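Long-range contacts in SnoN,SnoN (Streptomyces nogalater, PDB 5EQU), which probably acts as an iron- and 2-oxoglutarate-dependent epimerase and binds iron, 2-oxoglutarate and the polyketide ligand nogalamycin RO: residues T82-V87 with E124-E129; L120-V125 with S240-D245. All coordinates share one frame; numbering follows the deposited sequence.

In the fold
The centres of contacts 1 and 2 lie about 15 Å apart, and both contacts use strand 118-128, which runs between strands 81-87 and 236-245 in the larger antiparallel sheet. Contact 1 pairs its C-terminal half with strand 81-87; contact 2 pairs its preceding half with strand 236-245, reached only much later in the chain, and E124 and V125 belong to both. Contact 1 lies within the first of the two SnoN portions fused in this engineered construct, whereas contact 2 joins the first portion to the second. L126 CD1 packs on S240 CB at the meeting point. Both contacts reach nogalamycin RO, through strands 81-87 and 118-128, while S240 on strand 236-245 binds 2-oxoglutarate.

Contact 1 (T82-V87 with E124-E129); sequences TVMDYV and EVLLKE. With 5R6 (Nogalamycin RO), chain G; AKG (2-oxoglutaric acid), chain F.
D85 and L127 face each other as a hydrogen-bonded pair of antiparallel strands in the larger sheet of the cupin-type double-stranded beta-helix, both within the first SnoN portion of the fusion. D85 N donates to L127 O at 2.9 Å, and L127 N returns a bond to D85 O. V87 N likewise reaches V125 O, but the answering bond from V125 N to V87 O is weak at 3.3 Å. Beyond the paired residues, V83 and M84 form a classic beta bulge against W76, and the carbonyl of V83 is claimed by a side chain: K128 NZ meets V83 O at 2.7 Å, tilted 22° from the carbonyl plane. A bend at the end of the lysine chain (chi4 -85°) folds NZ back onto this oxygen, and V137 O and T139 OG1 also bond the buried ammonium. Nearer the ligand, E124 OE1 accepts from the amine NBV of nogalamycin RO at 2.7 Å, while E124 OE2 is paired with K122. Methyl CAD on that amine sits 3.5 Å above the Y86 ring plane, over its centre. An alanine in place of Y86 removes this aromatic wall, and the ligand's amino group would probably be freer to shift against E124. Alongside, M84 SD rests on L126 CD2, and M84 CE lies 3.4 Å from C5 of 2-oxoglutarate.

Contact 2 (L120-V125 with S240-D245); sequences LFKLEV and SAVYMD. With 5R6 (Nogalamycin RO), chain G.
The F121 ring meets M244 and V242 obliquely, with V242 CG1 4.2 Å from F121 CD2. M244 SD lies 5.1 Å from the centroid of the F121 ring and 60° off its normal, an oblique Met-aromatic contact in which the two side chains cross at about a right angle; F150 adds an edge-to-face ring pair. The Y243 ring is likewise approached at a slant, by the L120 methyl CD1, 3.8 Å from Y243 CE1, while the tyrosine OH bonds to A101 O. The third flat group is the E124 carboxylate: K122 NZ comes to E124 OE2 at 3.0 Å from above the carboxylate plane, 50° out of it, in a salt bridge. The same ammonium donates to OAN of nogalamycin RO at 2.7 Å. It gets there because K122 CG stands between its own backbone N and carbonyl carbon (chi1 68°) and the rest of the chain is extended, with CE passing V242 CG2 at 3.9 Å. K122 NZ thus bridges the E124 carboxylate and the ligand hydroxyl, fixing one against the other.

In the backbone, V242 O takes F121 N at 2.9 Å and, weakly, K122 N at 3.5 Å, so two successive residues face one: a classic beta bulge that shifts the register. Past it the pairing is regular, V242 N bonding to K122 O, and S240 and E124 exchanging bonds both ways. L123 and A241 pack with L120 and Y243 on the face toward helix 95-101. On the other, S240 OG bonds to 2-oxoglutarate beside the K122-E124 pair; this is the inner, ligand-binding face characteristic of the double-stranded beta-helix, here built from both SnoN portions of the fusion.

Contact 1 (T82-V87 with E124-E129)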
# COMPACT_ATOMS: atom_id res chain seq x y z
N THR A 82 -17.59 -0.24 7.07
CA THR A 82 -16.37 0.47 6.70
C THR A 82 -15.23 -0.50 6.57
O THR A 82 -14.94 -1.24 7.50
CB THR A 82 -16.01 1.51 7.77
OG1 THR A 82 -17.09 2.45 7.90
CG2 THR A 82 -14.72 2.24 7.43
N VAL A 83 -14.58 -0.50 5.41
CA VAL A 83 -13.35 -1.25 5.19
C VAL A 83 -12.21 -0.52 5.93
O VAL A 83 -11.42 -1.12 6.67
CB VAL A 83 -13.03 -1.35 3.67
CG1 VAL A 83 -11.71 -2.04 3.41
CG2 VAL A 83 -14.11 -2.13 2.93
N MET A 84 -12.13 0.78 5.71
CA MET A 84 -11.21 1.63 6.45
C MET A 84 -11.55 3.06 6.21
O MET A 84 -12.30 3.36 5.27
CB MET A 84 -9.76 1.40 6.00
CG MET A 84 -9.58 1.54 4.51
SD MET A 84 -7.88 1.39 4.02
CE MET A 84 -7.69 -0.38 3.83
N ASP A 85 -11.01 3.94 7.07
CA ASP A 85 -10.89 5.36 6.77
C ASP A 85 -9.42 5.58 6.46
O ASP A 85 -8.57 4.86 7.00
CB ASP A 85 -11.36 6.26 7.91
CG ASP A 85 -12.84 6.08 8.22
OD1 ASP A 85 -13.71 6.49 7.44
OD2 ASP A 85 -13.15 5.54 9.29
N TYR A 86 -9.14 6.52 5.57
CA TYR A 86 -7.76 6.86 5.22
C TYR A 86 -7.57 8.29 4.83
O TYR A 86 -8.48 8.93 4.32
CB TYR A 86 -7.20 5.97 4.12
CG TYR A 86 -7.82 6.09 2.74
CD1 TYR A 86 -8.93 5.32 2.39
CD2 TYR A 86 -7.28 6.94 1.78
CE1 TYR A 86 -9.49 5.41 1.12
CE2 TYR A 86 -7.83 7.02 0.51
CZ TYR A 86 -8.93 6.25 0.19
OH TYR A 86 -9.48 6.36 -1.06
N VAL A 87 -6.35 8.78 5.08
CA VAL A 87 -5.92 10.12 4.68
C VAL A 87 -5.25 9.97 3.34
O VAL A 87 -4.21 9.34 3.24
CB VAL A 87 -4.98 10.75 5.71
CG1 VAL A 87 -4.60 12.17 5.29
CG2 VAL A 87 -5.67 10.80 7.06
N GLU A 124 -0.70 6.77 2.06
CA GLU A 124 -1.95 6.89 2.78
C GLU A 124 -1.82 6.45 4.22
O GLU A 124 -1.15 5.48 4.51
CB GLU A 124 -3.01 6.03 2.08
CG GLU A 124 -3.37 6.59 0.69
CD GLU A 124 -4.07 5.59 -0.23
OE1 GLU A 124 -3.93 4.34 -0.07
OE2 GLU A 124 -4.76 6.07 -1.13
N VAL A 125 -2.50 7.16 5.10
CA VAL A 125 -2.61 6.80 6.46
C VAL A 125 -3.89 6.00 6.62
O VAL A 125 -4.95 6.51 6.27
CB VAL A 125 -2.61 8.07 7.31
CG1 VAL A 125 -2.86 7.75 8.75
CG2 VAL A 125 -1.24 8.73 7.22
N LEU A 126 -3.79 4.77 7.13
CA LEU A 126 -4.91 3.80 7.13
C LEU A 126 -5.42 3.50 8.53
O LEU A 126 -4.64 3.35 9.47
CB LEU A 126 -4.49 2.50 6.46
CG LEU A 126 -3.79 2.52 5.09
CD1 LEU A 126 -3.62 1.10 4.56
CD2 LEU A 126 -4.51 3.36 4.03
N LEU A 127 -6.74 3.46 8.67
CA LEU A 127 -7.42 3.19 9.93
C LEU A 127 -8.57 2.17 9.78
O LEU A 127 -9.50 2.43 9.00
CB LEU A 127 -7.97 4.49 10.51
CG LEU A 127 -8.81 4.43 11.80
CD1 LEU A 127 -7.98 3.97 12.99
CD2 LEU A 127 -9.48 5.75 12.11
N LYS A 128 -8.50 1.03 10.49
CA LYS A 128 -9.66 0.17 10.69
C LYS A 128 -9.97 0.19 12.14
O LYS A 128 -9.14 -0.24 12.94
CB LYS A 128 -9.39 -1.31 10.42
CG LYS A 128 -9.24 -1.75 8.99
CD LYS A 128 -9.40 -3.26 8.90
CE LYS A 128 -9.16 -3.73 7.48
NZ LYS A 128 -10.40 -3.62 6.68
N GLU A 129 -11.17 0.58 12.50
CA GLU A 129 -11.58 0.53 13.90
C GLU A 129 -13.06 0.33 14.00
O GLU A 129 -13.78 0.64 13.07
CB GLU A 129 -11.19 1.82 14.62
CG GLU A 129 -11.65 3.06 13.87
CD GLU A 129 -11.91 4.25 14.75
OE1 GLU A 129 -11.23 4.39 15.80
OE2 GLU A 129 -12.80 5.05 14.38
CAR 5R6 G . -16.58 -4.27 -1.95
CBN 5R6 G . -17.46 -5.29 -1.35
OAL 5R6 G . -16.79 -6.60 -1.44
CBR 5R6 G . -18.91 -5.19 -1.91
OAM 5R6 G . -19.65 -4.65 -0.82
CBM 5R6 G . -19.14 -4.17 -3.09
CAB 5R6 G . -20.46 -4.33 -3.83
OAW 5R6 G . -18.06 -4.19 -4.05
CBP 5R6 G . -16.70 -4.18 -3.49
OAX 5R6 G . -15.96 -3.00 -3.86
CBQ 5R6 G . -16.32 -1.58 -3.88
CAT 5R6 G . -17.46 -1.04 -2.98
CBW 5R6 G . -17.78 0.42 -3.40
CAE 5R6 G . -18.78 1.10 -2.44
OAO 5R6 G . -18.41 0.34 -4.65
CBF 5R6 G . -15.13 -0.79 -3.76
CBB 5R6 G . -13.84 -1.36 -3.86
OAK 5R6 G . -13.74 -2.70 -4.00
CBK 5R6 G . -12.64 -0.64 -3.81
CBH 5R6 G . -11.40 -1.26 -3.92
OAI 5R6 G . -11.31 -2.50 -4.01
CBJ 5R6 G . -10.24 -0.46 -3.91
CBA 5R6 G . -9.00 -1.05 -4.02
OAJ 5R6 G . -8.96 -2.41 -4.11
CAP 5R6 G . -7.85 -0.31 -4.02
CBD 5R6 G . -7.87 1.06 -3.87
CBX 5R6 G . -6.70 1.87 -3.92
CAF 5R6 G . -5.83 1.45 -5.15
OAY 5R6 G . -7.01 3.24 -4.29
CBS 5R6 G . -5.88 1.86 -2.67
OAN 5R6 G . -4.70 2.69 -2.84
CBT 5R6 G . -6.73 2.41 -1.52
NBV 5R6 G . -5.91 2.55 -0.32
CAD 5R6 G . -6.72 3.05 0.82
CAC 5R6 G . -5.17 1.32 0.09
CAS 5R6 G . -7.44 3.74 -1.92
CBO 5R6 G . -7.94 3.80 -3.42
OAV 5R6 G . -9.13 3.03 -3.62
CBE 5R6 G . -9.11 1.66 -3.74
CBL 5R6 G . -10.31 0.94 -3.76
CBG 5R6 G . -11.57 1.54 -3.65
OAH 5R6 G . -11.66 2.75 -3.53
CBI 5R6 G . -12.73 0.75 -3.69
CAQ 5R6 G . -14.02 1.33 -3.61
CBC 5R6 G . -15.22 0.59 -3.64
CBU 5R6 G . -16.47 1.30 -3.61
CAZ 5R6 G . -16.66 1.96 -4.91
OAG 5R6 G . -17.32 3.00 -5.02
OAU 5R6 G . -16.19 1.31 -6.06
CAA 5R6 G . -16.73 1.67 -7.36
C1 AKG F . -2.72 -2.23 0.15
O1 AKG F . -1.99 -1.47 0.82
O2 AKG F . -2.42 -2.56 -1.02
C2 AKG F . -3.95 -2.78 0.76
O5 AKG F . -4.83 -3.34 0.08
C3 AKG F . -4.08 -2.56 2.27
C4 AKG F . -5.32 -3.21 2.86
C5 AKG F . -5.51 -2.97 4.35
O3 AKG F . -6.54 -3.44 4.88
O4 AKG F . -4.66 -2.27 4.98

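Contact 2 (L120-V125 with S240-D245)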
# COMPACT_ATOMS: atom_id res chain seq x y z
N LEU A 120 8.16 7.96 -5.33
CA LEU A 120 6.95 7.85 -4.58
C LEU A 120 5.77 8.30 -5.45
O LEU A 120 5.82 9.38 -6.06
CB LEU A 120 7.01 8.76 -3.37
CG LEU A 120 5.74 8.89 -2.54
CD1 LEU A 120 5.45 7.58 -1.85
CD2 LEU A 120 5.90 10.02 -1.55
N PHE A 121 4.71 7.50 -5.45
CA PHE A 121 3.45 7.93 -6.05
C PHE A 121 2.50 8.50 -5.02
O PHE A 121 1.93 9.60 -5.22
CB PHE A 121 2.78 6.76 -6.80
CG PHE A 121 1.41 7.07 -7.30
CD1 PHE A 121 1.23 8.03 -8.27
CD2 PHE A 121 0.30 6.36 -6.84
CE1 PHE A 121 -0.04 8.32 -8.76
CE2 PHE A 121 -0.98 6.65 -7.31
CZ PHE A 121 -1.14 7.64 -8.28
N LYS A 122 2.31 7.75 -3.93
CA LYS A 122 1.45 8.24 -2.83
C LYS A 122 1.73 7.54 -1.53
O LYS A 122 2.28 6.44 -1.55
CB LYS A 122 -0.04 8.08 -3.17
CG LYS A 122 -0.52 6.63 -3.23
CD LYS A 122 -2.00 6.56 -3.61
CE LYS A 122 -2.44 5.13 -3.86
NZ LYS A 122 -3.92 5.06 -3.84
N LEU A 123 1.36 8.18 -0.42
CA LEU A 123 1.24 7.50 0.86
C LEU A 123 -0.09 7.81 1.50
O LEU A 123 -0.53 8.97 1.54
CB LEU A 123 2.39 7.86 1.83
CG LEU A 123 2.35 7.29 3.25
CD1 LEU A 123 3.74 7.23 3.87
CD2 LEU A 123 1.47 8.11 4.16
N GLU A 124 -0.70 6.77 2.06
CA GLU A 124 -1.95 6.89 2.78
C GLU A 124 -1.82 6.45 4.22
O GLU A 124 -1.15 5.48 4.51
CB GLU A 124 -3.01 6.03 2.08
CG GLU A 124 -3.37 6.59 0.69
CD GLU A 124 -4.07 5.59 -0.23
OE1 GLU A 124 -3.93 4.34 -0.07
OE2 GLU A 124 -4.76 6.07 -1.13
N VAL A 125 -2.50 7.16 5.10
CA VAL A 125 -2.61 6.80 6.46
C VAL A 125 -3.89 6.00 6.62
O VAL A 125 -4.95 6.51 6.27
CB VAL A 125 -2.61 8.07 7.31
CG1 VAL A 125 -2.86 7.75 8.75
CG2 VAL A 125 -1.24 8.73 7.22
N SER A 240 0.40 3.01 4.08
CA SER A 240 0.65 2.24 2.85
C SER A 240 1.14 3.22 1.81
O SER A 240 0.47 4.20 1.54
CB SER A 240 -0.64 1.59 2.36
OG SER A 240 -0.39 0.93 1.14
N ALA A 241 2.32 2.95 1.28
CA ALA A 241 2.98 3.82 0.35
C ALA A 241 3.22 3.05 -0.92
O ALA A 241 3.73 1.93 -0.90
CB ALA A 241 4.30 4.33 0.89
N VAL A 242 2.86 3.67 -2.04
CA VAL A 242 3.07 3.08 -3.35
C VAL A 242 4.30 3.72 -4.02
O VAL A 242 4.41 4.95 -4.09
CB VAL A 242 1.84 3.31 -4.26
CG1 VAL A 242 2.04 2.69 -5.63
CG2 VAL A 242 0.59 2.77 -3.59
N TYR A 243 5.15 2.85 -4.57
CA TYR A 243 6.35 3.25 -5.26
C TYR A 243 6.27 2.77 -6.69
O TYR A 243 5.80 1.65 -6.98
CB TYR A 243 7.59 2.67 -4.55
CG TYR A 243 7.68 3.12 -3.10
CD1 TYR A 243 7.98 4.42 -2.79
CD2 TYR A 243 7.45 2.24 -2.04
CE1 TYR A 243 8.06 4.87 -1.47
CE2 TYR A 243 7.51 2.67 -0.72
CZ TYR A 243 7.83 3.99 -0.43
OH TYR A 243 7.88 4.43 0.89
N MET A 244 6.73 3.62 -7.59
CA MET A 244 6.67 3.37 -9.02
C MET A 244 8.04 3.54 -9.64
O MET A 244 8.92 4.20 -9.09
CB MET A 244 5.66 4.32 -9.66
CG MET A 244 6.06 5.78 -9.62
SD MET A 244 4.69 6.80 -10.06
CE MET A 244 5.35 8.45 -9.81
N ASP A 245 8.20 2.96 -10.81
CA ASP A 245 9.38 3.14 -11.65
C ASP A 245 9.68 4.66 -11.86
O ASP A 245 8.75 5.47 -12.02
CB ASP A 245 9.09 2.48 -13.01
CG ASP A 245 10.34 2.06 -13.75
OD1 ASP A 245 10.98 2.94 -14.35
OD2 ASP A 245 10.66 0.83 -13.74
CAR 5R6 G . -16.58 -4.27 -1.95
CBN 5R6 G . -17.46 -5.29 -1.35
OAL 5R6 G . -16.79 -6.60 -1.44
CBR 5R6 G . -18.91 -5.19 -1.91
OAM 5R6 G . -19.65 -4.65 -0.82
CBM 5R6 G . -19.14 -4.17 -3.09
CAB 5R6 G . -20.46 -4.33 -3.83
OAW 5R6 G . -18.06 -4.19 -4.05
CBP 5R6 G . -16.70 -4.18 -3.49
OAX 5R6 G . -15.96 -3.00 -3.86
CBQ 5R6 G . -16.32 -1.58 -3.88
CAT 5R6 G . -17.46 -1.04 -2.98
CBW 5R6 G . -17.78 0.42 -3.40
CAE 5R6 G . -18.78 1.10 -2.44
OAO 5R6 G . -18.41 0.34 -4.65
CBF 5R6 G . -15.13 -0.79 -3.76
CBB 5R6 G . -13.84 -1.36 -3.86
OAK 5R6 G . -13.74 -2.70 -4.00
CBK 5R6 G . -12.64 -0.64 -3.81
CBH 5R6 G . -11.40 -1.26 -3.92
OAI 5R6 G . -11.31 -2.50 -4.01
CBJ 5R6 G . -10.24 -0.46 -3.91
CBA 5R6 G . -9.00 -1.05 -4.02
OAJ 5R6 G . -8.96 -2.41 -4.11
CAP 5R6 G . -7.85 -0.31 -4.02
CBD 5R6 G . -7.87 1.06 -3.87
CBX 5R6 G . -6.70 1.87 -3.92
CAF 5R6 G . -5.83 1.45 -5.15
OAY 5R6 G . -7.01 3.24 -4.29
CBS 5R6 G . -5.88 1.86 -2.67
OAN 5R6 G . -4.70 2.69 -2.84
CBT 5R6 G . -6.73 2.41 -1.52
NBV 5R6 G . -5.91 2.55 -0.32
CAD 5R6 G . -6.72 3.05 0.82
CAC 5R6 G . -5.17 1.32 0.09
CAS 5R6 G . -7.44 3.74 -1.92
CBO 5R6 G . -7.94 3.80 -3.42
OAV 5R6 G . -9.13 3.03 -3.62
CBE 5R6 G . -9.11 1.66 -3.74
CBL 5R6 G . -10.31 0.94 -3.76
CBG 5R6 G . -11.57 1.54 -3.65
OAH 5R6 G . -11.66 2.75 -3.53
CBI 5R6 G . -12.73 0.75 -3.69
CAQ 5R6 G . -14.02 1.33 -3.61
CBC 5R6 G . -15.22 0.59 -3.64
CBU 5R6 G . -16.47 1.30 -3.61
CAZ 5R6 G . -16.66 1.96 -4.91
OAG 5R6 G . -17.32 3.00 -5.02
OAU 5R6 G . -16.19 1.31 -6.06
CAA 5R6 G . -16.73 1.67 -7.36